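Local coordinates for BF1531-like N-terminal domain-containing protein (Bacteroides fragilis, PDB 3SLR) that binds magnesium through a phosphatase-like domain and probably hydrolyses ester bonds, although its substrate and biological role are unknown, at residues I326-M331 with P349-P354; A26-T31 with T80-S85; D241-I246 with F290-E295; N102-D107 with S145-Q150. All coordinates share one frame; numbering follows the deposited sequence.

Contact 1. Residues I326-M331 with P349-P354; sequences IGFDSM and PGVTVP
The phenyl ring of Phe328 meets Val351 at an oblique angle, with the branch methyl CG2 of Val351 3.9 Å from Phe328 CD1. Ile317, Arg318 and Gln321 of helix 313-324 and Val348 of a loop also touch the phenylalanine. With chi1 at -72° the ring stands beside its own backbone N; CB and CD1 of Phe328 both lie against Val351 CG2, while the rest of the ring leads away toward that helix. The two branches of Val351 divide the work: CG1, anti to the backbone N, faces the strand side and lies 4.3 Å from CB of Met331, a selenomethionine, while CG2 serves the phenylalanine. Segment 326-331 runs into strand 331-334, an outer strand of the parallel four-stranded sheet in the phosphatase domain, whose HAD-type DxDx(T/V) sequence supplies magnesium ligands, and 349-354 lies alongside its start. The short 3-10 turn 328-330 leads into this strand, and the chain returning from helix 338-347 pairs with its first residue: Thr352 N donates to Met331 O at 3.0 Å, nearly straight at 165°. That oxygen also accepts from Lys222 NZ, which bonds Thr352 OG1 as well, so one ammonium group bridges both segments. Next to the turn, Gly350 adopts a positive phi of 109° and presents its carbonyl oxygen to CA of Asp329, a CA-H...O contact of 3.3 Å, whereas the Asp329 carboxylate turns outward to a salt bridge with Lys220. Within the turn, Gly327 O takes both the backbone N and the hydroxyl of Ser330, the latter in the carbonyl plane.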
loop_
_atom_site.group_PDB
_atom_site.type_symbol
_atom_site.label_atom_id
_atom_site.label_comp_id
_atom_site.label_asym_id
_atom_site.label_seq_id
_atom_site.Cartn_x
_atom_site.Cartn_y
_atom_site.Cartn_z
ATOM N N ILE A 326 19.237 -11.694 4.778
ATOM C CA ILE A 326 17.857 -11.629 4.306
ATOM C C ILE A 326 17.913 -11.610 2.787
ATOM O O ILE A 326 18.971 -11.374 2.205
ATOM C CB ILE A 326 17.131 -10.375 4.798
ATOM C CG1 ILE A 326 17.913 -9.135 4.381
ATOM C CG2 ILE A 326 16.935 -10.423 6.308
ATOM C CD1 ILE A 326 17.185 -7.831 4.670
ATOM N N GLY A 327 16.788 -11.878 2.141
ATOM C CA GLY A 327 16.779 -11.986 0.699
ATOM C C GLY A 327 16.923 -10.653 0.008
ATOM O O GLY A 327 16.428 -9.636 0.506
ATOM N N PHE A 328 17.585 -10.650 -1.142
ATOM C CA PHE A 328 17.648 -9.454 -1.967
ATOM C C PHE A 328 16.241 -8.964 -2.266
ATOM O O PHE A 328 15.994 -7.762 -2.319
ATOM C CB PHE A 328 18.427 -9.699 -3.269
ATOM C CG PHE A 328 19.913 -9.852 -3.070
ATOM C CD1 PHE A 328 20.700 -8.765 -2.715
ATOM C CD2 PHE A 328 20.522 -11.084 -3.233
ATOM C CE1 PHE A 328 22.072 -8.907 -2.521
ATOM C CE2 PHE A 328 21.884 -11.236 -3.039
ATOM C CZ PHE A 328 22.665 -10.153 -2.690
ATOM N N ASP A 329 15.314 -9.906 -2.448
ATOM C CA ASP A 329 13.932 -9.563 -2.745
ATOM C C ASP A 329 13.162 -9.027 -1.531
ATOM O O ASP A 329 11.973 -8.729 -1.636
ATOM C CB ASP A 329 13.201 -10.730 -3.422
ATOM C CG ASP A 329 13.223 -12.010 -2.597
ATOM O OD1 ASP A 329 14.167 -12.231 -1.812
ATOM O OD2 ASP A 329 12.288 -12.823 -2.756
ATOM N N SER A 330 13.842 -8.878 -0.396
ATOM C CA SER A 330 13.236 -8.235 0.764
ATOM C C SER A 330 13.804 -6.833 0.956
ATOM O O SER A 330 13.558 -6.195 1.983
ATOM C CB SER A 330 13.436 -9.066 2.033
ATOM O OG SER A 330 14.741 -8.893 2.568
HETATM N N MSE A 331 14.562 -6.361 -0.036
HETATM C CA MSE A 331 15.274 -5.076 0.079
HETATM C C MSE A 331 14.745 -3.993 -0.841
HETATM O O MSE A 331 14.330 -4.268 -1.971
HETATM C CB MSE A 331 16.763 -5.269 -0.214
HETATM C CG MSE A 331 17.476 -6.081 0.820
HETATM SE SE MSE A 331 19.308 -6.527 0.281
HETATM C CE MSE A 331 19.927 -6.863 2.090
ATOM N N PRO A 349 19.380 -8.382 -9.285
ATOM C CA PRO A 349 17.946 -8.640 -9.461
ATOM C C PRO A 349 17.276 -8.974 -8.136
ATOM O O PRO A 349 17.879 -9.635 -7.298
ATOM C CB PRO A 349 17.916 -9.871 -10.369
ATOM C CG PRO A 349 19.191 -9.818 -11.122
ATOM C CD PRO A 349 20.211 -9.186 -10.199
ATOM N N GLY A 350 16.045 -8.510 -7.941
ATOM C CA GLY A 350 15.338 -8.807 -6.707
ATOM C C GLY A 350 15.204 -7.584 -5.828
ATOM O O GLY A 350 14.173 -7.380 -5.182
ATOM N N VAL A 351 16.255 -6.772 -5.782
ATOM C CA VAL A 351 16.187 -5.522 -5.039
ATOM C C VAL A 351 15.219 -4.568 -5.730
ATOM O O VAL A 351 15.285 -4.368 -6.949
ATOM C CB VAL A 351 17.580 -4.875 -4.882
ATOM C CG1 VAL A 351 17.483 -3.593 -4.080
ATOM C CG2 VAL A 351 18.533 -5.839 -4.201
ATOM N N THR A 352 14.305 -3.997 -4.948
ATOM C CA THR A 352 13.360 -3.012 -5.456
ATOM C C THR A 352 14.033 -1.641 -5.454
ATOM O O THR A 352 14.557 -1.205 -4.440
ATOM C CB THR A 352 12.070 -3.008 -4.617
ATOM O OG1 THR A 352 11.452 -4.297 -4.733
ATOM C CG2 THR A 352 11.097 -1.916 -5.093
ATOM N N VAL A 353 14.045 -0.995 -6.615
ATOM C CA VAL A 353 14.725 0.284 -6.773
ATOM C C VAL A 353 13.749 1.340 -7.300
ATOM O O VAL A 353 13.607 1.516 -8.512
ATOM C CB VAL A 353 15.918 0.165 -7.740
ATOM C CG1 VAL A 353 16.723 1.457 -7.735
ATOM C CG2 VAL A 353 16.814 -1.029 -7.356
ATOM N N PRO A 354 13.063 2.035 -6.388
ATOM C CA PRO A 354 12.057 3.015 -6.811
ATOM C C PRO A 354 12.635 4.115 -7.691
ATOM O O PRO A 354 13.747 4.588 -7.450
ATOM C CB PRO A 354 11.555 3.585 -5.488
ATOM C CG PRO A 354 11.671 2.432 -4.553
ATOM C CD PRO A 354 12.993 1.772 -4.943
#

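Contact 2. Residues A26-T31 with T80-S85; sequences ALLGDT and TIIFHS
Asp30 reaches across to Ser85 just beyond the ends of two parallel strands. Its CB points toward the 80-85 chain, and chi1 of 59° sets CG between the backbone N and the carbonyl carbon, bringing the carboxylate to Ser85, the N-cap of helix 86-94. OD1 receives two bonds of 3.0 Å, from Ser85 N and from Ser85 OG, which arrive on its syn side from opposite faces of the carboxylate plane; water 2 adds a third donor. OD2 lies near the plane of the His84 ring at its edge, 3.5 Å from His84 CD2, and takes a bond from water 1, which also donates to Ser85 O. The two bonds from Ser85 probably steady the carboxylate's rotation. Behind it the strands pair in register: Ile81 N to Ala26 O is 2.7 Å, and Phe83 N to Leu28 O is 2.8 Å. Leu27 CD1 packs on Ile81 CG2 at 3.6 Å. Strands 22-29 and 79-83 are neighbours in the parallel five-stranded sheet of the FkbH N-terminal domain, a member of the SGNH hydrolase clan. Leu27, Ile81 and Phe83 turn toward helix 34-46, whereas Leu28 and Ile82 meet helix 61-66; Ser85 caps helix 86-94.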
loop_
_atom_site.group_PDB
_atom_site.type_symbol
_atom_site.label_atom_id
_atom_site.label_comp_id
_atom_site.label_asym_id
_atom_site.label_seq_id
_atom_site.Cartn_x
_atom_site.Cartn_y
_atom_site.Cartn_z
ATOM N N ALA A 26 -11.494 -15.662 -3.960
ATOM C CA ALA A 26 -12.881 -15.291 -4.259
ATOM C C ALA A 26 -13.027 -13.764 -4.217
ATOM O O ALA A 26 -12.470 -13.098 -3.346
ATOM C CB ALA A 26 -13.830 -15.931 -3.259
ATOM N N LEU A 27 -13.772 -13.219 -5.168
ATOM C CA LEU A 27 -14.040 -11.785 -5.193
ATOM C C LEU A 27 -15.543 -11.563 -5.286
ATOM O O LEU A 27 -16.205 -12.088 -6.187
ATOM C CB LEU A 27 -13.345 -11.143 -6.392
ATOM C CG LEU A 27 -13.672 -9.679 -6.678
ATOM C CD1 LEU A 27 -13.183 -8.766 -5.540
ATOM C CD2 LEU A 27 -13.056 -9.271 -8.011
ATOM N N LEU A 28 -16.084 -10.801 -4.340
ATOM C CA LEU A 28 -17.516 -10.514 -4.303
ATOM C C LEU A 28 -17.718 -9.019 -4.074
ATOM O O LEU A 28 -17.177 -8.456 -3.122
ATOM C CB LEU A 28 -18.191 -11.305 -3.178
ATOM C CG LEU A 28 -17.922 -12.813 -3.104
ATOM C CD1 LEU A 28 -16.659 -13.083 -2.292
ATOM C CD2 LEU A 28 -19.093 -13.533 -2.473
ATOM N N GLY A 29 -18.504 -8.377 -4.931
ATOM C CA GLY A 29 -18.696 -6.939 -4.823
ATOM C C GLY A 29 -20.109 -6.503 -5.135
ATOM O O GLY A 29 -20.893 -7.286 -5.679
ATOM N N ASP A 30 -20.444 -5.261 -4.784
ATOM C CA ASP A 30 -21.770 -4.720 -5.096
ATOM C C ASP A 30 -21.753 -3.744 -6.281
ATOM O O ASP A 30 -22.748 -3.074 -6.572
ATOM C CB ASP A 30 -22.464 -4.117 -3.860
ATOM C CG ASP A 30 -21.676 -2.968 -3.213
ATOM O OD1 ASP A 30 -20.837 -2.320 -3.870
ATOM O OD2 ASP A 30 -21.931 -2.691 -2.026
ATOM N N THR A 31 -20.618 -3.681 -6.966
ATOM C CA THR A 31 -20.544 -3.018 -8.271
ATOM C C THR A 31 -19.978 -4.036 -9.263
ATOM O O THR A 31 -19.683 -5.161 -8.880
ATOM C CB THR A 31 -19.694 -1.731 -8.240
ATOM O OG1 THR A 31 -18.350 -2.018 -7.802
ATOM C CG2 THR A 31 -20.336 -0.702 -7.307
ATOM N N THR A 80 -10.642 -14.287 0.470
ATOM C CA THR A 80 -11.961 -13.776 0.110
ATOM C C THR A 80 -11.889 -12.253 0.108
ATOM O O THR A 80 -11.676 -11.634 1.141
ATOM C CB THR A 80 -13.044 -14.242 1.110
ATOM O OG1 THR A 80 -13.201 -15.666 1.011
ATOM C CG2 THR A 80 -14.387 -13.584 0.816
ATOM N N ILE A 81 -12.037 -11.661 -1.063
ATOM C CA ILE A 81 -11.989 -10.219 -1.202
ATOM C C ILE A 81 -13.415 -9.710 -1.335
ATOM O O ILE A 81 -14.152 -10.117 -2.240
ATOM C CB ILE A 81 -11.186 -9.807 -2.448
ATOM C CG1 ILE A 81 -9.771 -10.383 -2.388
ATOM C CG2 ILE A 81 -11.170 -8.277 -2.601
ATOM C CD1 ILE A 81 -9.023 -10.239 -3.683
ATOM N N ILE A 82 -13.807 -8.836 -0.418
ATOM C CA ILE A 82 -15.137 -8.224 -0.460
ATOM C C ILE A 82 -14.998 -6.760 -0.850
ATOM O O ILE A 82 -14.221 -6.013 -0.240
ATOM C CB ILE A 82 -15.833 -8.277 0.921
ATOM C CG1 ILE A 82 -15.833 -9.704 1.494
ATOM C CG2 ILE A 82 -17.247 -7.678 0.846
ATOM C CD1 ILE A 82 -16.710 -10.686 0.745
ATOM N N PHE A 83 -15.759 -6.346 -1.856
ATOM C CA PHE A 83 -15.778 -4.950 -2.268
ATOM C C PHE A 83 -17.187 -4.378 -2.111
ATOM O O PHE A 83 -18.003 -4.456 -3.032
ATOM C CB PHE A 83 -15.319 -4.827 -3.727
ATOM C CG PHE A 83 -15.145 -3.407 -4.194
ATOM C CD1 PHE A 83 -15.144 -2.352 -3.287
ATOM C CD2 PHE A 83 -14.966 -3.134 -5.546
ATOM C CE1 PHE A 83 -14.972 -1.041 -3.722
ATOM C CE2 PHE A 83 -14.783 -1.843 -5.994
ATOM C CZ PHE A 83 -14.788 -0.783 -5.081
ATOM N N HIS A 84 -17.477 -3.861 -0.919
ATOM C CA HIS A 84 -18.658 -3.039 -0.669
ATOM C C HIS A 84 -18.275 -1.590 -0.964
ATOM O O HIS A 84 -17.380 -1.040 -0.320
ATOM C CB HIS A 84 -19.047 -3.117 0.807
ATOM C CG HIS A 84 -19.913 -4.286 1.162
ATOM N ND1 HIS A 84 -19.757 -4.987 2.339
ATOM C CD2 HIS A 84 -20.977 -4.839 0.531
ATOM C CE1 HIS A 84 -20.670 -5.938 2.406
ATOM N NE2 HIS A 84 -21.426 -5.865 1.324
ATOM N N SER A 85 -18.959 -0.955 -1.906
ATOM C CA SER A 85 -18.596 0.404 -2.302
ATOM C C SER A 85 -19.293 1.455 -1.460
ATOM O O SER A 85 -20.435 1.273 -1.019
ATOM C CB SER A 85 -18.925 0.638 -3.779
ATOM O OG SER A 85 -20.330 0.587 -3.986
HETATM O O HOH W 1 -21.647 -0.982 0.058
HETATM O O HOH W 2 -18.384 -2.472 -5.200
#

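Contact 3. Residues D241-I246 with F290-E295; sequences DGWENI and FERNPE
The loop joining helix 238-241 to helix 255-270 runs close to the magnesium site of the phosphatase domain, with the Ile246 side chain about 5 Å from that of the metal ligand Asp230 and about 11 Å from a magnesium ion, and this contact fastens it to the end of helix 283-292. Trp243 and Arg292 carry the outer part. Arg292 CB sits over the six-membered ring of Trp243, 3.5 Å from its centroid and 10° off the ring normal, a CH-pi contact; Glu244 OE2 lies over the opposite face, toward the rim. Bends at chi2 and chi3 fold the arginine back along the indole, where its guanidinium, tilted 47° from the ring, offers a face to CZ2 of Trp243, with Arg292 NH2 3.4 Å from that carbon. Deeper in, Asn293 stretches its amide toward the loop, chi1 of -169° holding CG anti to the backbone N. Asn293 ND2 gives a bond of 3.1 Å to Trp243 O that lies in the carbonyl plane, and a second to water 3, 3.0 Å away, which itself donates to Glu244 O and Ile246 O. Asn293 ND2 also lies in van der Waals contact with Ile246, 3.6 Å from Ile246 CG1. Asn293 OD1 meanwhile accepts from Glu295 N at 2.9 Å, closing an Asx turn just past the helix. The asparagine amide is thus used at both ends, its oxygen tying down its own chain and its nitrogen gripping the loop directly and through water, which should fix its flip, while the arginine shields one indole face with alkyl and delocalised cationic surface.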
loop_
_atom_site.group_PDB
_atom_site.type_symbol
_atom_site.label_atom_id
_atom_site.label_comp_id
_atom_site.label_asym_id
_atom_site.label_seq_id
_atom_site.Cartn_x
_atom_site.Cartn_y
_atom_site.Cartn_z
ATOM N N ASP A 241 30.644 20.121 0.470
ATOM C CA ASP A 241 30.005 21.217 1.203
ATOM C C ASP A 241 30.331 21.244 2.691
ATOM O O ASP A 241 30.291 22.308 3.325
ATOM C CB ASP A 241 28.491 21.174 1.008
ATOM C CG ASP A 241 28.094 21.266 -0.448
ATOM O OD1 ASP A 241 28.922 21.751 -1.247
ATOM O OD2 ASP A 241 26.965 20.854 -0.794
ATOM N N GLY A 242 30.661 20.084 3.241
ATOM C CA GLY A 242 30.947 19.957 4.656
ATOM C C GLY A 242 29.750 19.507 5.469
ATOM O O GLY A 242 28.597 19.812 5.133
ATOM N N TRP A 243 30.024 18.806 6.561
ATOM C CA TRP A 243 28.963 18.238 7.380
ATOM C C TRP A 243 28.037 19.304 7.961
ATOM O O TRP A 243 26.857 19.059 8.142
ATOM C CB TRP A 243 29.528 17.343 8.496
ATOM C CG TRP A 243 30.335 18.068 9.552
ATOM C CD1 TRP A 243 31.700 18.168 9.619
ATOM C CD2 TRP A 243 29.826 18.762 10.700
ATOM N NE1 TRP A 243 32.068 18.894 10.728
ATOM C CE2 TRP A 243 30.939 19.274 11.407
ATOM C CE3 TRP A 243 28.538 19.018 11.192
ATOM C CZ2 TRP A 243 30.801 20.015 12.581
ATOM C CZ3 TRP A 243 28.410 19.757 12.363
ATOM C CH2 TRP A 243 29.535 20.242 13.044
ATOM N N GLU A 244 28.563 20.486 8.261
ATOM C CA GLU A 244 27.701 21.523 8.824
ATOM C C GLU A 244 26.738 22.101 7.792
ATOM O O GLU A 244 25.734 22.718 8.148
ATOM C CB GLU A 244 28.510 22.637 9.497
ATOM C CG GLU A 244 29.661 23.164 8.693
ATOM C CD GLU A 244 30.948 22.398 8.952
ATOM O OE1 GLU A 244 31.684 22.743 9.905
ATOM O OE2 GLU A 244 31.229 21.455 8.194
ATOM N N ASN A 245 27.031 21.885 6.516
ATOM C CA ASN A 245 26.315 22.571 5.445
ATOM C C ASN A 245 25.312 21.745 4.622
ATOM O O ASN A 245 24.715 22.257 3.683
ATOM C CB ASN A 245 27.326 23.273 4.537
ATOM C CG ASN A 245 28.132 24.330 5.289
ATOM O OD1 ASN A 245 27.578 25.086 6.090
ATOM N ND2 ASN A 245 29.445 24.356 5.067
ATOM N N ILE A 246 25.127 20.473 4.971
ATOM C CA ILE A 246 24.108 19.669 4.296
ATOM C C ILE A 246 22.729 20.286 4.547
ATOM O O ILE A 246 22.493 20.908 5.584
ATOM C CB ILE A 246 24.114 18.209 4.781
ATOM C CG1 ILE A 246 23.948 18.174 6.308
ATOM C CG2 ILE A 246 25.371 17.507 4.311
ATOM C CD1 ILE A 246 23.643 16.817 6.870
ATOM N N PHE A 290 25.808 12.453 10.845
ATOM C CA PHE A 290 25.079 11.689 11.854
ATOM C C PHE A 290 25.611 12.006 13.238
ATOM O O PHE A 290 24.847 12.136 14.195
ATOM C CB PHE A 290 25.201 10.176 11.602
ATOM C CG PHE A 290 24.513 9.708 10.350
ATOM C CD1 PHE A 290 25.163 9.756 9.124
ATOM C CD2 PHE A 290 23.217 9.209 10.396
ATOM C CE1 PHE A 290 24.533 9.323 7.965
ATOM C CE2 PHE A 290 22.580 8.764 9.244
ATOM C CZ PHE A 290 23.238 8.826 8.020
ATOM N N GLU A 291 26.932 12.123 13.333
ATOM C CA GLU A 291 27.610 12.320 14.610
ATOM C C GLU A 291 27.594 13.769 15.107
ATOM O O GLU A 291 27.479 13.998 16.309
ATOM C CB GLU A 291 29.064 11.842 14.516
ATOM C CG GLU A 291 29.229 10.381 14.101
ATOM C CD GLU A 291 30.671 10.032 13.748
ATOM O OE1 GLU A 291 31.419 10.934 13.307
ATOM O OE2 GLU A 291 31.056 8.853 13.902
ATOM N N ARG A 292 27.710 14.734 14.193
ATOM C CA ARG A 292 27.991 16.132 14.582
ATOM C C ARG A 292 26.840 17.113 14.336
ATOM O O ARG A 292 26.742 18.136 15.016
ATOM C CB ARG A 292 29.217 16.678 13.838
ATOM C CG ARG A 292 30.477 15.803 13.845
ATOM C CD ARG A 292 31.379 16.034 15.056
ATOM N NE ARG A 292 31.767 17.434 15.265
ATOM C CZ ARG A 292 32.856 18.016 14.760
ATOM N NH1 ARG A 292 33.689 17.344 13.978
ATOM N NH2 ARG A 292 33.110 19.290 15.033
ATOM N N ASN A 293 26.004 16.831 13.341
ATOM C CA ASN A 293 24.945 17.761 12.949
ATOM C C ASN A 293 23.639 17.500 13.706
ATOM O O ASN A 293 22.971 16.496 13.481
ATOM C CB ASN A 293 24.736 17.724 11.428
ATOM C CG ASN A 293 23.846 18.855 10.917
ATOM O OD1 ASN A 293 22.877 19.241 11.568
ATOM N ND2 ASN A 293 24.166 19.378 9.735
ATOM N N PRO A 294 23.258 18.434 14.590
ATOM C CA PRO A 294 22.097 18.308 15.481
ATOM C C PRO A 294 20.763 18.269 14.745
ATOM O O PRO A 294 19.774 17.872 15.349
ATOM C CB PRO A 294 22.155 19.591 16.330
ATOM C CG PRO A 294 23.479 20.184 16.087
ATOM C CD PRO A 294 23.931 19.731 14.741
ATOM N N GLU A 295 20.724 18.699 13.487
ATOM C CA GLU A 295 19.473 18.699 12.737
ATOM C C GLU A 295 19.159 17.353 12.111
ATOM O O GLU A 295 18.076 17.166 11.583
ATOM C CB GLU A 295 19.447 19.780 11.650
ATOM C CG GLU A 295 19.009 21.152 12.141
ATOM C CD GLU A 295 17.681 21.127 12.891
ATOM O OE1 GLU A 295 16.625 20.902 12.261
ATOM O OE2 GLU A 295 17.696 21.325 14.123
HETATM O O HOH W 3 23.183 21.678 8.144
#

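Contact 4. Residues N102-D107 with S145-Q150; sequences NKLADD and SSFTYQ
Asn102 opens the contact against Ser145, its OD1 3.6 Å from Ser145 N. More telling is its carbonyl: Asn102 O takes water 4 and water 5, each of which also bonds the side-chain amide of Gln150. Past Lys103, the N-cap of helix 104-118, Leu104 turns inward with CG anti to the backbone N (chi1 -171°). Its CD2 comes obliquely to the Phe147 ring, 3.9 Å from CE1, and the leucine and the ring both also pack on helix 86-94. Next, Ala105 N in the first turn donates to Gln150 OE1 at 2.8 Å and 166°, in the carbonyl plane of the amide, while Ala105 CB lies 3.3 Å from that same oxygen. Gln150 bends at chi2 (-65°) to deliver it there. Asp106 N then donates to the same water 4, at 3.0 Å, and the Asp106 carboxylate pairs with Lys153 farther along helix 147-164. Two helix starts are thereby joined in the FkbH N-terminal domain, the second capped by Ser146, whose OG accepts from Tyr149 N. Chemically, a single glutamine serves as an extra acceptor for the N-terminal turn of the other helix: OE1 collects Ala105 N and water 4, and NE2 gives to water 5 and Gln144 O. With both amide atoms so engaged its orientation is probably fixed, and the positive N-terminal end of the dipole of helix 104-118 probably polarises OE1 further.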
loop_
_atom_site.group_PDB
_atom_site.type_symbol
_atom_site.label_atom_id
_atom_site.label_comp_id
_atom_site.label_asym_id
_atom_site.label_seq_id
_atom_site.Cartn_x
_atom_site.Cartn_y
_atom_site.Cartn_z
ATOM N N ASN A 102 -29.648 5.577 11.364
ATOM C CA ASN A 102 -28.889 5.531 12.611
ATOM C C ASN A 102 -28.226 4.178 12.823
ATOM O O ASN A 102 -27.321 4.039 13.649
ATOM C CB ASN A 102 -29.802 5.849 13.801
ATOM C CG ASN A 102 -29.768 7.306 14.186
ATOM O OD1 ASN A 102 -28.697 7.884 14.359
ATOM N ND2 ASN A 102 -30.945 7.915 14.317
ATOM N N LYS A 103 -28.676 3.181 12.066
ATOM C CA LYS A 103 -28.171 1.821 12.200
ATOM C C LYS A 103 -27.318 1.405 11.004
ATOM O O LYS A 103 -26.958 0.236 10.885
ATOM C CB LYS A 103 -29.336 0.831 12.343
ATOM C CG LYS A 103 -30.117 0.970 13.642
ATOM C CD LYS A 103 -31.316 0.043 13.673
ATOM C CE LYS A 103 -32.136 0.249 14.942
ATOM N NZ LYS A 103 -33.526 -0.285 14.804
ATOM N N LEU A 104 -27.006 2.347 10.114
ATOM C CA LEU A 104 -26.277 2.014 8.883
ATOM C C LEU A 104 -24.948 1.334 9.198
ATOM O O LEU A 104 -24.679 0.219 8.757
ATOM C CB LEU A 104 -26.018 3.267 8.039
ATOM C CG LEU A 104 -25.466 3.000 6.630
ATOM C CD1 LEU A 104 -26.553 2.437 5.731
ATOM C CD2 LEU A 104 -24.890 4.261 6.025
ATOM N N ALA A 105 -24.102 2.019 9.956
ATOM C CA ALA A 105 -22.811 1.452 10.317
ATOM C C ALA A 105 -22.957 0.154 11.104
ATOM O O ALA A 105 -22.298 -0.842 10.796
ATOM C CB ALA A 105 -21.979 2.456 11.094
ATOM N N ASP A 106 -23.808 0.172 12.128
ATOM C CA ASP A 106 -23.991 -1.011 12.974
ATOM C C ASP A 106 -24.395 -2.249 12.172
ATOM O O ASP A 106 -23.860 -3.332 12.385
ATOM C CB ASP A 106 -25.027 -0.748 14.071
ATOM C CG ASP A 106 -24.518 0.198 15.149
ATOM O OD1 ASP A 106 -23.288 0.274 15.351
ATOM O OD2 ASP A 106 -25.361 0.854 15.803
ATOM N N ASP A 107 -25.338 -2.090 11.254
ATOM C CA ASP A 107 -25.792 -3.227 10.455
ATOM C C ASP A 107 -24.682 -3.790 9.567
ATOM O O ASP A 107 -24.525 -5.011 9.440
ATOM C CB ASP A 107 -26.996 -2.841 9.589
ATOM C CG ASP A 107 -28.267 -2.629 10.404
ATOM O OD1 ASP A 107 -28.305 -3.012 11.596
ATOM O OD2 ASP A 107 -29.242 -2.088 9.839
ATOM N N SER A 145 -27.466 10.477 12.210
ATOM C CA SER A 145 -28.049 9.721 11.105
ATOM C C SER A 145 -27.464 10.124 9.748
ATOM O O SER A 145 -27.825 9.539 8.731
ATOM C CB SER A 145 -29.568 9.910 11.079
ATOM O OG SER A 145 -29.884 11.274 10.862
ATOM N N SER A 146 -26.581 11.123 9.727
ATOM C CA SER A 146 -26.021 11.601 8.456
ATOM C C SER A 146 -25.094 10.554 7.859
ATOM O O SER A 146 -24.537 9.719 8.587
ATOM C CB SER A 146 -25.268 12.925 8.628
ATOM O OG SER A 146 -24.014 12.741 9.255
ATOM N N PHE A 147 -24.923 10.586 6.536
ATOM C CA PHE A 147 -24.046 9.614 5.887
ATOM C C PHE A 147 -22.606 9.826 6.327
ATOM O O PHE A 147 -21.874 8.865 6.535
ATOM C CB PHE A 147 -24.142 9.672 4.361
ATOM C CG PHE A 147 -23.426 8.533 3.660
ATOM C CD1 PHE A 147 -23.956 7.251 3.674
ATOM C CD2 PHE A 147 -22.224 8.745 3.000
ATOM C CE1 PHE A 147 -23.307 6.197 3.034
ATOM C CE2 PHE A 147 -21.563 7.696 2.360
ATOM C CZ PHE A 147 -22.109 6.427 2.368
ATOM N N THR A 148 -22.200 11.083 6.461
ATOM C CA THR A 148 -20.832 11.396 6.888
ATOM C C THR A 148 -20.521 10.845 8.277
ATOM O O THR A 148 -19.464 10.242 8.486
ATOM C CB THR A 148 -20.573 12.897 6.819
ATOM O OG1 THR A 148 -20.347 13.262 5.449
ATOM C CG2 THR A 148 -19.350 13.274 7.636
ATOM N N TYR A 149 -21.444 11.016 9.219
ATOM C CA TYR A 149 -21.251 10.432 10.544
ATOM C C TYR A 149 -21.199 8.895 10.513
ATOM O O TYR A 149 -20.282 8.291 11.067
ATOM C CB TYR A 149 -22.289 10.914 11.558
ATOM C CG TYR A 149 -21.955 10.424 12.945
ATOM C CD1 TYR A 149 -21.045 11.115 13.744
ATOM C CD2 TYR A 149 -22.495 9.247 13.437
ATOM C CE1 TYR A 149 -20.712 10.654 15.009
ATOM C CE2 TYR A 149 -22.184 8.789 14.709
ATOM C CZ TYR A 149 -21.289 9.494 15.492
ATOM O OH TYR A 149 -20.952 9.045 16.760
ATOM N N GLN A 150 -22.180 8.269 9.867
ATOM C CA GLN A 150 -22.235 6.813 9.804
ATOM C C GLN A 150 -20.992 6.218 9.151
ATOM O O GLN A 150 -20.474 5.194 9.603
ATOM C CB GLN A 150 -23.509 6.354 9.100
ATOM C CG GLN A 150 -24.746 6.608 9.951
ATOM C CD GLN A 150 -24.732 5.768 11.220
ATOM O OE1 GLN A 150 -24.458 4.563 11.175
ATOM N NE2 GLN A 150 -25.009 6.403 12.358
HETATM O O HOH W 4 -24.866 2.752 13.143
HETATM O O HOH W 5 -25.294 5.574 15.033
#

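Following the chain from the N terminus, contact 2 comes first, pairing strands 22-29 and 79-83 after an excursion of 48 residues through edge strand 50-55 and several helices. Contact 4 follows, joining the beginnings of helices 104-118 and 147-164 across a loop that includes strand 122-126; its nearest atoms lie about 6 Å from contact 2, within the same domain. The chain then passes into the phosphatase domain, where contact 3 ties the loop after helix 238-241 to the end of helix 283-292. Contact 1 closes a loop of 17 intervening residues that holds the rest of strand 331-334 and helix 338-347. All four are in series, none nesting or crossing, and contacts 2 and 3 have centres about 52 Å apart.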